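Local coordinates for protein dicer Related Helicase (Caenorhabditis elegans, PDB 6M6Q) that probably couples ATP hydrolysis to the binding of double- and single-stranded RNA as a RIG-I-like helicase in RNA interference, this chain being its helical N-terminal domain, at residues Glu165-Lys170 / Gln185-Val190; Asn169-Glu174 / Tyr308-Asn313; Arg189-Ala194 / Thr267-Ile272. All blocks are in the same frame, centred on the assembly; numbering follows the deposited sequence.

Interaction 1 (Glu165-Lys170 / Gln185-Val190); sequences ETFKNK and QKLDRV
Phe167 and Leu187 bring together two short helices of an all-helical domain, the C-terminal half of helix 162-171 and the first turn of helix 186-193. CZ of Phe167 lies 4.1 Å from CD2 of Leu187, and the methyl group approaches the ring obliquely while the two side chains cross at roughly a right angle. Both CG atoms stand anti to their own backbone N (chi1 -171° for Phe167), which sends the long ring and the branched end into the gap between helices whose closest CA atoms, those of Lys170 and Lys186, are still 8.8 Å apart. A large aromatic ring and a branched aliphatic side chain suit such a span, since both bury well and neither needs a polar partner.

The second touch is of a different kind. Lys186 turns its chain at chi3 (-86°), and Lys186 NZ comes to 3.6 Å from the backbone oxygen Lys170 O. This is no hydrogen bond, but it places a positive charge beside a carbonyl near the C-terminal end of helix 162-171, where a cation would probably be stabilised. The same NZ forms a weak hydrogen bond with Leu310 O.

At the start of helix 186-193, Gln185 occupies the N-cap position. Its backbone N donates at 2.8 Å, with an angle of 155°, to OD1 of Asp188, which accepts through its anti lone pair, so the acidic residue holds the helix start. Asp188 OD2 also forms a salt bridge with Arg30.

Around the pair, helix 25-29 packs on Leu187 through Ala27, helix 288-295 meets Lys170 through Tyr290 and Tyr291, and helix 301-310 lies against Val190.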
ATOM      1  N   GLU B 165       6.219  22.646   9.745  1.00 78.13           N
ATOM      2  CA  GLU B 165       5.659  23.130   8.457  1.00 76.04           C
ATOM      3  C   GLU B 165       6.289  22.350   7.305  1.00 72.97           C
ATOM      4  O   GLU B 165       5.527  21.849   6.467  1.00 75.95           O
ATOM      5  CB  GLU B 165       5.885  24.633   8.290  1.00 89.06           C
ATOM      6  CG  GLU B 165       5.351  25.178   6.964  1.00104.67           C
ATOM      7  CD  GLU B 165       5.911  26.531   6.518  1.00113.73           C
ATOM      8  OE1 GLU B 165       5.898  26.806   5.285  1.00117.15           O
ATOM      9  OE2 GLU B 165       6.355  27.311   7.392  1.00117.00           O
ATOM     10  N   THR B 166       7.612  22.182   7.305  1.00 72.82           N
ATOM     11  CA  THR B 166       8.339  21.413   6.249  1.00 74.82           C
ATOM     12  C   THR B 166       7.811  19.964   6.213  1.00 72.50           C
ATOM     13  O   THR B 166       7.472  19.492   5.138  1.00 66.83           O
ATOM     14  CB  THR B 166       9.859  21.451   6.462  1.00 68.59           C
ATOM     15  OG1 THR B 166      10.251  22.775   6.819  1.00 65.60           O
ATOM     16  CG2 THR B 166      10.628  20.988   5.246  1.00 66.69           C
ATOM     17  N   PHE B 167       7.700  19.329   7.380  1.00 71.58           N
ATOM     18  CA  PHE B 167       7.196  17.947   7.587  1.00 66.17           C
ATOM     19  C   PHE B 167       5.808  17.796   6.956  1.00 66.82           C
ATOM     20  O   PHE B 167       5.620  16.878   6.140  1.00 67.49           O
ATOM     21  CB  PHE B 167       7.156  17.640   9.079  1.00 59.68           C
ATOM     22  CG  PHE B 167       6.865  16.215   9.444  1.00 59.52           C
ATOM     23  CD1 PHE B 167       5.564  15.787   9.646  1.00 61.79           C
ATOM     24  CD2 PHE B 167       7.902  15.334   9.718  1.00 62.59           C
ATOM     25  CE1 PHE B 167       5.307  14.494  10.073  1.00 62.86           C
ATOM     26  CE2 PHE B 167       7.643  14.043  10.147  1.00 61.22           C
ATOM     27  CZ  PHE B 167       6.346  13.624  10.315  1.00 61.57           C
ATOM     28  N   LYS B 168       4.877  18.689   7.301  1.00 64.14           N
ATOM     29  CA  LYS B 168       3.477  18.668   6.782  1.00 67.02           C
ATOM     30  C   LYS B 168       3.489  18.820   5.257  1.00 61.44           C
ATOM     31  O   LYS B 168       2.675  18.169   4.607  1.00 62.48           O
ATOM     32  CB  LYS B 168       2.637  19.779   7.413  1.00 63.53           C
ATOM     33  CG  LYS B 168       2.104  19.461   8.800  1.00 64.26           C
ATOM     34  CD  LYS B 168       1.440  20.643   9.494  1.00 65.88           C
ATOM     35  CE  LYS B 168       0.954  20.313  10.894  1.00 69.51           C
ATOM     36  NZ  LYS B 168       0.724  21.538  11.695  1.00 75.59           N
ATOM     37  N   ASN B 169       4.403  19.639   4.733  1.00 60.64           N
ATOM     38  CA  ASN B 169       4.451  20.053   3.308  1.00 69.14           C
ATOM     39  C   ASN B 169       5.064  18.943   2.449  1.00 68.69           C
ATOM     40  O   ASN B 169       4.535  18.699   1.362  1.00 85.09           O
ATOM     41  CB  ASN B 169       5.219  21.364   3.116  1.00 77.77           C
ATOM     42  CG  ASN B 169       4.408  22.605   3.451  1.00 85.86           C
ATOM     43  OD1 ASN B 169       4.963  23.697   3.531  1.00 94.34           O
ATOM     44  ND2 ASN B 169       3.101  22.455   3.664  1.00 79.39           N
ATOM     45  N   LYS B 170       6.118  18.280   2.910  1.00 71.01           N
ATOM     46  CA  LYS B 170       6.881  17.343   2.036  1.00 74.72           C
ATOM     47  C   LYS B 170       6.404  15.896   2.233  1.00 69.08           C
ATOM     48  O   LYS B 170       6.606  15.109   1.309  1.00 59.22           O
ATOM     49  CB  LYS B 170       8.384  17.468   2.274  1.00 79.96           C
ATOM     50  CG  LYS B 170       8.936  18.885   2.185  1.00 82.28           C
ATOM     51  CD  LYS B 170       9.827  19.122   1.002  1.00 83.63           C
ATOM     52  CE  LYS B 170       9.582  20.453   0.328  1.00 86.66           C
ATOM     53  NZ  LYS B 170       9.871  20.378  -1.123  1.00 93.66           N
ATOM     54  N   GLN B 185      -1.362   7.728   3.703  1.00 69.61           N
ATOM     55  CA  GLN B 185      -0.701   9.002   3.325  1.00 69.23           C
ATOM     56  C   GLN B 185       0.705   8.717   2.812  1.00 68.46           C
ATOM     57  O   GLN B 185       1.237   7.625   3.098  1.00 72.84           O
ATOM     58  CB  GLN B 185      -0.669   9.965   4.512  1.00 66.01           C
ATOM     59  CG  GLN B 185      -2.046  10.297   5.076  1.00 63.95           C
ATOM     60  CD  GLN B 185      -2.912  11.047   4.093  1.00 64.04           C
ATOM     61  OE1 GLN B 185      -2.433  11.833   3.272  1.00 61.31           O
ATOM     62  NE2 GLN B 185      -4.201  10.794   4.159  1.00 61.29           N
ATOM     63  N   LYS B 186       1.280   9.671   2.086  1.00 69.47           N
ATOM     64  CA  LYS B 186       2.669   9.599   1.577  1.00 69.46           C
ATOM     65  C   LYS B 186       3.591   9.097   2.703  1.00 60.61           C
ATOM     66  O   LYS B 186       4.342   8.167   2.470  1.00 62.53           O
ATOM     67  CB  LYS B 186       3.098  10.966   1.043  1.00 77.54           C
ATOM     68  CG  LYS B 186       3.601  10.946  -0.386  1.00 87.93           C
ATOM     69  CD  LYS B 186       4.379  12.171  -0.775  1.00 95.03           C
ATOM     70  CE  LYS B 186       3.507  13.303  -1.260  1.00102.30           C
ATOM     71  NZ  LYS B 186       4.282  14.560  -1.393  1.00106.76           N
ATOM     72  N   LEU B 187       3.467   9.675   3.891  1.00 56.22           N
ATOM     73  CA  LEU B 187       4.262   9.328   5.099  1.00 57.19           C
ATOM     74  C   LEU B 187       4.282   7.801   5.313  1.00 62.16           C
ATOM     75  O   LEU B 187       5.392   7.243   5.544  1.00 62.12           O
ATOM     76  CB  LEU B 187       3.655  10.043   6.315  1.00 49.45           C
ATOM     77  CG  LEU B 187       4.420   9.873   7.618  1.00 51.03           C
ATOM     78  CD1 LEU B 187       5.910  10.134   7.414  1.00 50.19           C
ATOM     79  CD2 LEU B 187       3.849  10.780   8.702  1.00 52.89           C
ATOM     80  N   ASP B 188       3.113   7.158   5.290  1.00 57.32           N
ATOM     81  CA  ASP B 188       2.979   5.704   5.538  1.00 56.19           C
ATOM     82  C   ASP B 188       3.793   4.941   4.468  1.00 58.56           C
ATOM     83  O   ASP B 188       4.426   3.925   4.826  1.00 61.42           O
ATOM     84  CB  ASP B 188       1.509   5.264   5.570  1.00 54.05           C
ATOM     85  CG  ASP B 188       0.619   5.990   6.574  1.00 54.73           C
ATOM     86  OD1 ASP B 188      -0.257   6.800   6.114  1.00 51.76           O
ATOM     87  OD2 ASP B 188       0.736   5.696   7.790  1.00 46.52           O
ATOM     88  N   ARG B 189       3.808   5.424   3.219  1.00 54.15           N
ATOM     89  CA  ARG B 189       4.511   4.756   2.086  1.00 61.10           C
ATOM     90  C   ARG B 189       6.027   4.931   2.220  1.00 63.87           C
ATOM     91  O   ARG B 189       6.748   3.937   2.034  1.00 77.00           O
ATOM     92  CB  ARG B 189       4.035   5.295   0.737  1.00 65.45           C
ATOM     93  CG  ARG B 189       2.610   4.889   0.389  1.00 75.35           C
ATOM     94  CD  ARG B 189       2.108   5.496  -0.911  1.00 77.62           C
ATOM     95  NE  ARG B 189       0.678   5.751  -0.846  1.00 76.46           N
ATOM     96  CZ  ARG B 189       0.116   6.952  -0.836  1.00 78.92           C
ATOM     97  NH1 ARG B 189      -1.198   7.058  -0.740  1.00 81.34           N
ATOM     98  NH2 ARG B 189       0.860   8.044  -0.917  1.00 78.28           N
ATOM     99  N   VAL B 190       6.497   6.144   2.480  1.00 62.32           N
ATOM    100  CA  VAL B 190       7.953   6.455   2.464  1.00 66.76           C
ATOM    101  C   VAL B 190       8.612   5.765   3.669  1.00 63.23           C
ATOM    102  O   VAL B 190       9.566   5.015   3.449  1.00 63.82           O
ATOM    103  CB  VAL B 190       8.230   7.971   2.434  1.00 71.88           C
ATOM    104  CG1 VAL B 190       9.711   8.260   2.230  1.00 74.10           C
ATOM    105  CG2 VAL B 190       7.420   8.668   1.359  1.00 71.65           C
TER

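Interaction 2 (Asn169-Glu174 / Tyr308-Asn313); sequences NKFYDE and YFLDKN
Just past Lys170 and Phe171, which meet Leu310, the carboxylate oxygen Asp173 OD1 accepts a hydrogen bond from Glu176 N and a weak one from Glu175 N. Asp173 thus serves as N-cap of helix 174-179, a place that suits a short acidic side chain able to reach the backbone amides of the helix's first turn.

The contact itself belongs to one methyl group. CD1 of Leu310 sits 3.5 Å from CD1 of Phe171 and 3.7 Å from CE1 of the same ring, approaching it obliquely, and it also lies 3.6 Å from Lys170 O. Leu310 carries its CG anti to the backbone N (chi1 -174°), and this swings the branched end toward helix 162-171 although its CB does not point there.

In the segment 308-313, NZ of Lys312 folds back to donate to Tyr308 O at 3.2 Å, tilted 30° from the carbonyl plane, and so bridges the weakly bonded last turn of helix 301-310 and the loop that follows. The ring of Tyr308 stacks on Tyr308 of the second subunit, which sets this helix end at the dimer interface.

Lys170 NZ and Asp311 OD1 remain 6.6 Å apart, so any attraction between them acts at a distance. No hydrogen bond crosses between the segments: apolar burial joins them, while the Asp173 cap and the Lys312 bond each stay within one side of the contact.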
ATOM      1  N   ASN B 169       4.403  19.639   4.733  1.00 60.64           N
ATOM      2  CA  ASN B 169       4.451  20.053   3.308  1.00 69.14           C
ATOM      3  C   ASN B 169       5.064  18.943   2.449  1.00 68.69           C
ATOM      4  O   ASN B 169       4.535  18.699   1.362  1.00 85.09           O
ATOM      5  CB  ASN B 169       5.219  21.364   3.116  1.00 77.77           C
ATOM      6  CG  ASN B 169       4.408  22.605   3.451  1.00 85.86           C
ATOM      7  OD1 ASN B 169       4.963  23.697   3.531  1.00 94.34           O
ATOM      8  ND2 ASN B 169       3.101  22.455   3.664  1.00 79.39           N
ATOM      9  N   LYS B 170       6.118  18.280   2.910  1.00 71.01           N
ATOM     10  CA  LYS B 170       6.881  17.343   2.036  1.00 74.72           C
ATOM     11  C   LYS B 170       6.404  15.896   2.233  1.00 69.08           C
ATOM     12  O   LYS B 170       6.606  15.109   1.309  1.00 59.22           O
ATOM     13  CB  LYS B 170       8.384  17.468   2.274  1.00 79.96           C
ATOM     14  CG  LYS B 170       8.936  18.885   2.185  1.00 82.28           C
ATOM     15  CD  LYS B 170       9.827  19.122   1.002  1.00 83.63           C
ATOM     16  CE  LYS B 170       9.582  20.453   0.328  1.00 86.66           C
ATOM     17  NZ  LYS B 170       9.871  20.378  -1.123  1.00 93.66           N
ATOM     18  N   PHE B 171       5.807  15.557   3.378  1.00 70.82           N
ATOM     19  CA  PHE B 171       5.496  14.150   3.751  1.00 72.44           C
ATOM     20  C   PHE B 171       4.001  13.840   3.576  1.00 68.96           C
ATOM     21  O   PHE B 171       3.623  12.674   3.731  1.00 72.95           O
ATOM     22  CB  PHE B 171       5.936  13.858   5.185  1.00 71.06           C
ATOM     23  CG  PHE B 171       7.414  13.662   5.374  1.00 66.76           C
ATOM     24  CD1 PHE B 171       8.106  12.702   4.657  1.00 65.28           C
ATOM     25  CD2 PHE B 171       8.093  14.368   6.348  1.00 73.32           C
ATOM     26  CE1 PHE B 171       9.458  12.491   4.880  1.00 67.37           C
ATOM     27  CE2 PHE B 171       9.443  14.152   6.570  1.00 71.18           C
ATOM     28  CZ  PHE B 171      10.122  13.215   5.835  1.00 65.47           C
ATOM     29  N   TYR B 172       3.175  14.833   3.260  1.00 68.45           N
ATOM     30  CA  TYR B 172       1.746  14.615   2.914  1.00 62.15           C
ATOM     31  C   TYR B 172       1.434  15.253   1.561  1.00 62.90           C
ATOM     32  O   TYR B 172       1.998  16.311   1.223  1.00 63.81           O
ATOM     33  CB  TYR B 172       0.830  15.134   4.018  1.00 54.23           C
ATOM     34  CG  TYR B 172       1.102  14.592   5.406  1.00 52.34           C
ATOM     35  CD1 TYR B 172       2.196  15.029   6.138  1.00 52.72           C
ATOM     36  CD2 TYR B 172       0.184  13.777   6.053  1.00 46.02           C
ATOM     37  CE1 TYR B 172       2.425  14.596   7.435  1.00 48.83           C
ATOM     38  CE2 TYR B 172       0.382  13.355   7.364  1.00 49.28           C
ATOM     39  CZ  TYR B 172       1.505  13.781   8.064  1.00 50.59           C
ATOM     40  OH  TYR B 172       1.736  13.388   9.357  1.00 50.30           O
ATOM     41  N   ASP B 173       0.605  14.571   0.779  1.00 71.26           N
ATOM     42  CA  ASP B 173      -0.100  15.142  -0.394  1.00 72.91           C
ATOM     43  C   ASP B 173      -1.338  15.877   0.111  1.00 63.92           C
ATOM     44  O   ASP B 173      -2.144  15.243   0.843  1.00 56.80           O
ATOM     45  CB  ASP B 173      -0.465  14.056  -1.404  1.00 78.89           C
ATOM     46  CG  ASP B 173      -1.236  14.590  -2.590  1.00 87.12           C
ATOM     47  OD1 ASP B 173      -2.465  14.412  -2.614  1.00 96.66           O
ATOM     48  OD2 ASP B 173      -0.605  15.203  -3.461  1.00 92.56           O
ATOM     49  N   GLU B 174      -1.451  17.169  -0.219  1.00 74.33           N
ATOM     50  CA  GLU B 174      -2.544  18.086   0.232  1.00 82.57           C
ATOM     51  C   GLU B 174      -3.924  17.436  -0.019  1.00 76.74           C
ATOM     52  O   GLU B 174      -4.756  17.442   0.933  1.00 62.25           O
ATOM     53  CB  GLU B 174      -2.383  19.459  -0.449  1.00 96.29           C
ATOM     54  CG  GLU B 174      -3.589  20.404  -0.317  1.00110.89           C
ATOM     55  CD  GLU B 174      -3.911  20.936   1.076  1.00115.50           C
ATOM     56  OE1 GLU B 174      -3.070  20.793   1.995  1.00122.67           O
ATOM     57  OE2 GLU B 174      -5.003  21.504   1.236  1.00119.44           O
ATOM     58  N   TYR B 308      10.790   7.704  -4.610  1.00 78.24           N
ATOM     59  CA  TYR B 308       9.813   7.911  -5.722  1.00 85.96           C
ATOM     60  C   TYR B 308       8.387   7.985  -5.154  1.00 86.61           C
ATOM     61  O   TYR B 308       7.524   8.599  -5.817  1.00 91.04           O
ATOM     62  CB  TYR B 308       9.951   6.845  -6.822  1.00 88.20           C
ATOM     63  CG  TYR B 308      11.167   7.020  -7.700  1.00 87.32           C
ATOM     64  CD1 TYR B 308      12.354   6.376  -7.396  1.00 87.88           C
ATOM     65  CD2 TYR B 308      11.169   7.898  -8.773  1.00 88.82           C
ATOM     66  CE1 TYR B 308      13.503   6.571  -8.148  1.00 90.66           C
ATOM     67  CE2 TYR B 308      12.307   8.096  -9.547  1.00 89.57           C
ATOM     68  CZ  TYR B 308      13.481   7.429  -9.233  1.00 89.10           C
ATOM     69  OH  TYR B 308      14.618   7.613  -9.968  1.00 83.09           O
ATOM     70  N   PHE B 309       8.159   7.462  -3.939  1.00 81.83           N
ATOM     71  CA  PHE B 309       6.890   7.641  -3.173  1.00 88.90           C
ATOM     72  C   PHE B 309       6.801   9.069  -2.634  1.00 88.11           C
ATOM     73  O   PHE B 309       5.709   9.645  -2.665  1.00 90.82           O
ATOM     74  CB  PHE B 309       6.806   6.691  -1.981  1.00102.28           C
ATOM     75  CG  PHE B 309       6.600   5.238  -2.316  1.00105.46           C
ATOM     76  CD1 PHE B 309       5.332   4.675  -2.280  1.00105.82           C
ATOM     77  CD2 PHE B 309       7.680   4.415  -2.614  1.00107.06           C
ATOM     78  CE1 PHE B 309       5.145   3.331  -2.560  1.00112.16           C
ATOM     79  CE2 PHE B 309       7.486   3.074  -2.915  1.00105.06           C
ATOM     80  CZ  PHE B 309       6.224   2.535  -2.879  1.00115.40           C
ATOM     81  N   LEU B 310       7.909   9.568  -2.081  1.00 88.27           N
ATOM     82  CA  LEU B 310       8.029  10.908  -1.455  1.00 87.70           C
ATOM     83  C   LEU B 310       7.796  12.012  -2.503  1.00 83.30           C
ATOM     84  O   LEU B 310       7.025  12.949  -2.207  1.00 75.01           O
ATOM     85  CB  LEU B 310       9.417  11.032  -0.826  1.00 90.39           C
ATOM     86  CG  LEU B 310       9.644  12.300  -0.009  1.00 90.55           C
ATOM     87  CD1 LEU B 310       8.845  12.249   1.287  1.00 85.62           C
ATOM     88  CD2 LEU B 310      11.128  12.520   0.263  1.00 89.72           C
ATOM     89  N   ASP B 311       8.457  11.928  -3.664  1.00 79.02           N
ATOM     90  CA  ASP B 311       8.313  12.922  -4.763  1.00 84.43           C
ATOM     91  C   ASP B 311       8.722  12.282  -6.083  1.00 82.81           C
ATOM     92  O   ASP B 311       9.917  11.960  -6.227  1.00 70.42           O
ATOM     93  CB  ASP B 311       9.149  14.179  -4.513  1.00 90.93           C
ATOM     94  CG  ASP B 311       8.928  15.273  -5.545  1.00101.10           C
ATOM     95  OD1 ASP B 311       9.929  15.898  -5.958  1.00 99.74           O
ATOM     96  OD2 ASP B 311       7.739  15.527  -5.896  1.00102.95           O
ATOM     97  N   LYS B 312       7.798  12.266  -7.051  1.00 83.16           N
ATOM     98  CA  LYS B 312       7.928  11.559  -8.353  1.00 81.34           C
ATOM     99  C   LYS B 312       8.968  12.274  -9.226  1.00 79.44           C
ATOM    100  O   LYS B 312       9.457  11.644 -10.197  1.00 78.94           O
ATOM    101  CB  LYS B 312       6.570  11.502  -9.066  1.00 89.50           C
ATOM    102  CG  LYS B 312       5.374  11.115  -8.198  1.00100.13           C
ATOM    103  CD  LYS B 312       5.222   9.615  -7.979  1.00112.01           C
ATOM    104  CE  LYS B 312       4.306   9.271  -6.815  1.00113.58           C
ATOM    105  NZ  LYS B 312       4.479   7.868  -6.363  1.00106.08           N
ATOM    106  N   ASN B 313       9.278  13.542  -8.905  1.00 79.03           N
ATOM    107  CA  ASN B 313      10.181  14.417  -9.704  1.00 89.68           C
ATOM    108  C   ASN B 313      11.490  14.674  -8.938  1.00 85.26           C
ATOM    109  O   ASN B 313      12.185  15.650  -9.302  1.00 80.57           O
ATOM    110  CB  ASN B 313       9.538  15.774 -10.063  1.00 93.29           C
ATOM    111  CG  ASN B 313       8.084  15.702 -10.493  1.00 89.92           C
ATOM    112  OD1 ASN B 313       7.784  15.313 -11.620  1.00 84.87           O
ATOM    113  ND2 ASN B 313       7.181  16.146  -9.628  1.00 80.93           N
TER

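Interaction 3 (Arg189-Ala194 / Thr267-Ile272)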
ATOM      1  N   ARG B 189       3.808   5.424   3.219  1.00 54.15           N
ATOM      2  CA  ARG B 189       4.511   4.756   2.086  1.00 61.10           C
ATOM      3  C   ARG B 189       6.027   4.931   2.220  1.00 63.87           C
ATOM      4  O   ARG B 189       6.748   3.937   2.034  1.00 77.00           O
ATOM      5  CB  ARG B 189       4.035   5.295   0.737  1.00 65.45           C
ATOM      6  CG  ARG B 189       2.610   4.889   0.389  1.00 75.35           C
ATOM      7  CD  ARG B 189       2.108   5.496  -0.911  1.00 77.62           C
ATOM      8  NE  ARG B 189       0.678   5.751  -0.846  1.00 76.46           N
ATOM      9  CZ  ARG B 189       0.116   6.952  -0.836  1.00 78.92           C
ATOM     10  NH1 ARG B 189      -1.198   7.058  -0.740  1.00 81.34           N
ATOM     11  NH2 ARG B 189       0.860   8.044  -0.917  1.00 78.28           N
ATOM     12  N   VAL B 190       6.497   6.144   2.480  1.00 62.32           N
ATOM     13  CA  VAL B 190       7.953   6.455   2.464  1.00 66.76           C
ATOM     14  C   VAL B 190       8.612   5.765   3.669  1.00 63.23           C
ATOM     15  O   VAL B 190       9.566   5.015   3.449  1.00 63.82           O
ATOM     16  CB  VAL B 190       8.230   7.971   2.434  1.00 71.88           C
ATOM     17  CG1 VAL B 190       9.711   8.260   2.230  1.00 74.10           C
ATOM     18  CG2 VAL B 190       7.420   8.668   1.359  1.00 71.65           C
ATOM     19  N   ALA B 191       8.069   5.968   4.875  1.00 60.40           N
ATOM     20  CA  ALA B 191       8.560   5.400   6.154  1.00 56.65           C
ATOM     21  C   ALA B 191       8.577   3.868   6.087  1.00 58.41           C
ATOM     22  O   ALA B 191       9.508   3.256   6.624  1.00 64.04           O
ATOM     23  CB  ALA B 191       7.684   5.877   7.280  1.00 57.40           C
ATOM     24  N   GLY B 192       7.573   3.279   5.449  1.00 64.15           N
ATOM     25  CA  GLY B 192       7.421   1.819   5.318  1.00 64.10           C
ATOM     26  C   GLY B 192       8.426   1.212   4.351  1.00 55.40           C
ATOM     27  O   GLY B 192       8.841   0.068   4.592  1.00 55.24           O
ATOM     28  N   ALA B 193       8.765   1.918   3.272  1.00 56.79           N
ATOM     29  CA  ALA B 193       9.669   1.442   2.196  1.00 63.61           C
ATOM     30  C   ALA B 193      11.135   1.720   2.564  1.00 70.58           C
ATOM     31  O   ALA B 193      12.012   0.986   2.078  1.00 79.62           O
ATOM     32  CB  ALA B 193       9.308   2.095   0.890  1.00 63.07           C
ATOM     33  N   ALA B 194      11.391   2.747   3.370  1.00 64.48           N
ATOM     34  CA  ALA B 194      12.754   3.210   3.712  1.00 68.81           C
ATOM     35  C   ALA B 194      13.502   2.135   4.509  1.00 65.81           C
ATOM     36  O   ALA B 194      12.850   1.351   5.235  1.00 68.95           O
ATOM     37  CB  ALA B 194      12.689   4.508   4.476  1.00 75.51           C
ATOM     38  N   THR B 267      10.942   5.301  13.843  1.00 56.82           N
ATOM     39  CA  THR B 267      11.293   6.171  14.986  1.00 54.65           C
ATOM     40  C   THR B 267      12.171   7.320  14.495  1.00 51.51           C
ATOM     41  O   THR B 267      12.059   8.399  15.077  1.00 59.65           O
ATOM     42  CB  THR B 267      11.920   5.358  16.118  1.00 61.76           C
ATOM     43  OG1 THR B 267      10.944   4.392  16.504  1.00 63.51           O
ATOM     44  CG2 THR B 267      12.296   6.187  17.322  1.00 63.76           C
ATOM     45  N   MET B 268      12.903   7.134  13.393  1.00 50.96           N
ATOM     46  CA  MET B 268      13.703   8.221  12.747  1.00 57.21           C
ATOM     47  C   MET B 268      12.766   9.293  12.174  1.00 57.62           C
ATOM     48  O   MET B 268      13.007  10.479  12.436  1.00 59.79           O
ATOM     49  CB  MET B 268      14.594   7.701  11.619  1.00 56.62           C
ATOM     50  CG  MET B 268      15.820   7.008  12.096  1.00 61.87           C
ATOM     51  SD  MET B 268      16.814   6.485  10.701  1.00 81.01           S
ATOM     52  CE  MET B 268      17.879   7.901  10.494  1.00 78.57           C
ATOM     53  N   PHE B 269      11.746   8.903  11.412  1.00 62.19           N
ATOM     54  CA  PHE B 269      10.746   9.832  10.820  1.00 58.18           C
ATOM     55  C   PHE B 269       9.919  10.481  11.933  1.00 53.22           C
ATOM     56  O   PHE B 269       9.589  11.652  11.793  1.00 54.89           O
ATOM     57  CB  PHE B 269       9.867   9.102   9.805  1.00 57.48           C
ATOM     58  CG  PHE B 269      10.566   8.837   8.500  1.00 48.93           C
ATOM     59  CD1 PHE B 269      11.342   7.701   8.336  1.00 50.64           C
ATOM     60  CD2 PHE B 269      10.509   9.759   7.464  1.00 43.24           C
ATOM     61  CE1 PHE B 269      12.015   7.468   7.149  1.00 52.14           C
ATOM     62  CE2 PHE B 269      11.195   9.533   6.283  1.00 47.71           C
ATOM     63  CZ  PHE B 269      11.939   8.383   6.122  1.00 53.10           C
ATOM     64  N   LEU B 270       9.663   9.747  13.022  1.00 49.18           N
ATOM     65  CA  LEU B 270       8.959  10.255  14.226  1.00 47.27           C
ATOM     66  C   LEU B 270       9.783  11.385  14.833  1.00 50.54           C
ATOM     67  O   LEU B 270       9.209  12.418  15.131  1.00 54.01           O
ATOM     68  CB  LEU B 270       8.756   9.109  15.227  1.00 45.25           C
ATOM     69  CG  LEU B 270       7.823   9.379  16.410  1.00 46.03           C
ATOM     70  CD1 LEU B 270       6.382   9.356  15.973  1.00 55.80           C
ATOM     71  CD2 LEU B 270       8.015   8.358  17.516  1.00 44.00           C
ATOM     72  N   ALA B 271      11.094  11.197  14.947  1.00 55.22           N
ATOM     73  CA  ALA B 271      12.024  12.077  15.696  1.00 50.98           C
ATOM     74  C   ALA B 271      12.228  13.402  14.953  1.00 50.05           C
ATOM     75  O   ALA B 271      12.662  14.341  15.597  1.00 50.36           O
ATOM     76  CB  ALA B 271      13.338  11.370  15.899  1.00 53.12           C
ATOM     77  N   ILE B 272      11.946  13.447  13.640  1.00 54.29           N
ATOM     78  CA  ILE B 272      12.201  14.605  12.708  1.00 56.41           C
ATOM     79  C   ILE B 272      11.641  15.909  13.294  1.00 59.50           C
ATOM     80  O   ILE B 272      12.234  16.959  13.039  1.00 64.07           O
ATOM     81  CB  ILE B 272      11.592  14.303  11.321  1.00 61.66           C
ATOM     82  CG1 ILE B 272      12.514  13.393  10.515  1.00 64.26           C
ATOM     83  CG2 ILE B 272      11.234  15.583  10.560  1.00 61.82           C
ATOM     84  CD1 ILE B 272      11.946  12.967   9.185  1.00 68.33           C
TER
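The Phe269 ring is the centre of this contact, meeting three small or branched residues of helix 186-193 and its end. CA of Ala191 lies over one face of the ring, 4.1 Å above its plane and offset toward the rim. The methyl group of the same residue, Ala191 CB, is 4.2 Å from CD1 of Phe269. Two further groups approach obliquely: Ala194 CB stands 4.0 Å from Phe269 CE1, and Val190 CG1 stands 4.5 Å from Phe269 CZ.

The two alanines suit their places because a bare methyl lets the ring lie close to the helix backbone; the CA atoms of Ala191 and Phe269 come within 6.8 Å. Phe269 has CG anti to its carbonyl carbon (chi1 -75°), which extends the ring across to the other helix.

Farther out, Phe293 meets the Phe269 ring with the planes at about 55°, and Leu31 packs on both Ala191 and Leu270. Leu270 O is hydrogen-bonded to the hydroxyl of Tyr28, fixing the end of helix 262-271 to helix 25-29.

With no hydrogen bond between the segments and every touching residue buried, the union rests on dispersion and the hydrophobic effect.

In the fold
Interactions 1 and 2 start from the same helix, 162-171, on the same side of the chain's centre. Interaction 1 closes a short loop, bringing helix 186-193 back beside it after a connection holding helix 174-179. Interaction 3 begins where that contact ends, and its loop of about seventy residues, containing helix 210-221, returns with helix 262-271. Both its segments fall inside the long loop closed by interaction 2, which brings helix 301-310 to the end of helix 162-171. The contacts also touch one another: Phe167 and Phe171 both reach Ile272, and Phe309 packs on Arg189. Four helices, two of them close in sequence and two distant, are thus packed together.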